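MamA (Candidatus Magnetobacterium bavaricum, PDB 3VTX) is a helical tetratricopeptide-repeat (TPR) protein, a family whose stacked helix pairs generally serve as scaffolds for protein-protein interaction. Local coordinates at residues A[11-16]-A[42-47]. Sequence-based numbering, arbitrary orientation.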
loop_
_atom_site.group_PDB
_atom_site.type_symbol
_atom_site.label_atom_id
_atom_site.label_comp_id
_atom_site.label_asym_id
_atom_site.label_seq_id
_atom_site.Cartn_x
_atom_site.Cartn_y
_atom_site.Cartn_z
ATOM N N ILE A 11 16.712 18.225 -9.485
ATOM C CA ILE A 11 15.656 19.261 -9.655
ATOM C C ILE A 11 14.312 18.631 -9.289
ATOM O O ILE A 11 13.560 19.144 -8.453
ATOM C CB ILE A 11 15.648 19.849 -11.085
ATOM C CG1 ILE A 11 16.908 20.712 -11.312
ATOM C CG2 ILE A 11 14.403 20.726 -11.323
ATOM C CD1 ILE A 11 17.254 20.929 -12.759
ATOM N N GLY A 12 14.061 17.444 -9.830
ATOM C CA GLY A 12 12.772 16.795 -9.530
ATOM C C GLY A 12 12.584 16.527 -8.056
ATOM O O GLY A 12 11.526 16.761 -7.489
ATOM N N ASP A 13 13.646 16.024 -7.410
ATOM C CA ASP A 13 13.533 15.691 -6.006
ATOM C C ASP A 13 13.186 16.910 -5.183
ATOM O O ASP A 13 12.408 16.843 -4.256
ATOM C CB ASP A 13 14.859 15.108 -5.525
ATOM C CG ASP A 13 15.094 13.732 -6.031
ATOM O OD1 ASP A 13 14.120 13.029 -6.438
ATOM O OD2 ASP A 13 16.256 13.283 -5.974
ATOM N N LYS A 14 13.843 18.016 -5.483
ATOM C CA LYS A 14 13.694 19.247 -4.701
ATOM C C LYS A 14 12.298 19.869 -4.978
ATOM O O LYS A 14 11.665 20.417 -4.107
ATOM C CB LYS A 14 14.753 20.264 -5.114
ATOM C CG LYS A 14 16.088 20.180 -4.380
ATOM C CD LYS A 14 17.212 20.811 -5.204
ATOM C CE LYS A 14 16.995 22.306 -5.492
ATOM N NZ LYS A 14 18.357 22.980 -5.693
ATOM N N LYS A 15 11.865 19.792 -6.225
ATOM C CA LYS A 15 10.478 20.225 -6.534
ATOM C C LYS A 15 9.428 19.383 -5.863
ATOM O O LYS A 15 8.475 19.912 -5.321
ATOM C CB LYS A 15 10.304 20.319 -8.043
ATOM C CG LYS A 15 10.957 21.562 -8.632
ATOM C CD LYS A 15 10.720 21.772 -10.123
ATOM C CE LYS A 15 11.494 22.966 -10.717
ATOM N NZ LYS A 15 11.054 23.288 -12.132
ATOM N N ARG A 16 9.596 18.063 -5.847
ATOM C CA ARG A 16 8.686 17.222 -5.190
ATOM C C ARG A 16 8.605 17.599 -3.658
ATOM O O ARG A 16 7.523 17.757 -3.069
ATOM C CB ARG A 16 9.120 15.770 -5.382
ATOM C CG ARG A 16 8.104 14.780 -4.839
ATOM C CD ARG A 16 8.596 13.377 -5.035
ATOM N NE ARG A 16 7.704 12.491 -4.353
ATOM C CZ ARG A 16 8.025 11.305 -3.895
ATOM N NH1 ARG A 16 7.115 10.629 -3.249
ATOM N NH2 ARG A 16 9.264 10.835 -4.012
ATOM N N LEU A 42 12.092 6.029 -12.614
ATOM C CA LEU A 42 10.784 5.397 -12.812
ATOM C C LEU A 42 10.043 5.254 -11.497
ATOM O O LEU A 42 8.844 5.607 -11.423
ATOM C CB LEU A 42 10.904 4.066 -13.537
ATOM C CG LEU A 42 11.160 4.131 -15.012
ATOM C CD1 LEU A 42 11.634 2.742 -15.584
ATOM C CD2 LEU A 42 9.977 4.685 -15.862
ATOM N N LEU A 43 10.728 4.866 -10.431
ATOM C CA LEU A 43 10.082 4.688 -9.136
ATOM C C LEU A 43 9.696 6.049 -8.565
ATOM O O LEU A 43 8.645 6.219 -8.012
ATOM C CB LEU A 43 11.013 3.944 -8.175
ATOM C CG LEU A 43 10.390 3.674 -6.830
ATOM C CD1 LEU A 43 9.043 2.910 -6.909
ATOM C CD2 LEU A 43 11.449 2.861 -5.979
ATOM N N LYS A 44 10.572 7.041 -8.683
ATOM C CA LYS A 44 10.251 8.358 -8.191
ATOM C C LYS A 44 9.097 8.993 -8.948
ATOM O O LYS A 44 8.226 9.618 -8.258
ATOM C CB LYS A 44 11.466 9.313 -8.252
ATOM C CG LYS A 44 12.463 9.072 -7.108
ATOM C CD LYS A 44 13.805 9.767 -7.439
ATOM C CE LYS A 44 14.748 9.704 -6.177
ATOM N NZ LYS A 44 15.937 10.513 -6.454
ATOM N N LEU A 45 9.044 8.815 -10.275
ATOM C CA LEU A 45 7.898 9.383 -11.060
ATOM C C LEU A 45 6.604 8.684 -10.638
ATOM O O LEU A 45 5.569 9.300 -10.433
ATOM C CB LEU A 45 8.147 9.310 -12.545
ATOM C CG LEU A 45 7.087 9.818 -13.500
ATOM C CD1 LEU A 45 6.791 11.289 -13.126
ATOM C CD2 LEU A 45 7.483 9.606 -14.917
ATOM N N GLY A 46 6.666 7.370 -10.491
ATOM C CA GLY A 46 5.504 6.611 -9.982
ATOM C C GLY A 46 5.046 7.151 -8.643
ATOM O O GLY A 46 3.863 7.373 -8.420
ATOM N N LYS A 47 5.984 7.322 -7.708
ATOM C CA LYS A 47 5.616 7.807 -6.380
ATOM C C LYS A 47 5.001 9.221 -6.396
ATOM O O LYS A 47 4.120 9.520 -5.560
ATOM C CB LYS A 47 6.814 7.792 -5.474
ATOM C CG LYS A 47 7.298 6.470 -5.034
ATOM C CD LYS A 47 8.544 6.593 -4.194
ATOM C CE LYS A 47 8.919 5.230 -3.612
ATOM N NZ LYS A 47 10.244 5.280 -2.834
#
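D13 and K44 join helix 5-18 to helix 39-51 through a salt bridge, with the lysine reaching across the acid at about a right angle. K44 NZ lies 2.8 Å from D13 OD2 and meets that oxygen on its syn lone pair, the side facing OD1. A second, weak bond of 3.1 Å runs from K44 NZ to D13 OD1, so the ammonium is shared unequally by the two carboxylate oxygens. OD1 also has the hydroxyl of Y28, from helix 21-34, as a hydrogen-bond partner, which leaves both acid oxygens satisfied. E40 is a long, weak second ion partner for K44 NZ.

One turn further along, R16 reaches across to helix 39-51 with CG anti to the backbone N (chi1 -173°) and its chain extended as far as NE. The R16 and K47 side chains pass each other at a slant; R16 NH1 lies 3.6 Å from K47 CB, and the carbonyl carbon of K47 sits over one face of the guanidinium. NH1 meets an aliphatic carbon here, so the touch is van der Waals; its charge is met by D51, whose OD2 forms a salt bridge with NH1. K47 sends its own ammonium elsewhere, to E74 on helix 73-85, leaving NZ 5.8 Å from R16 NH2.

The first and third helices of the TPR array therefore meet here through a carboxylate and three long cationic side chains, and each cation has an acid partner, which would probably offset any repulsion between the R16 and K47 charges.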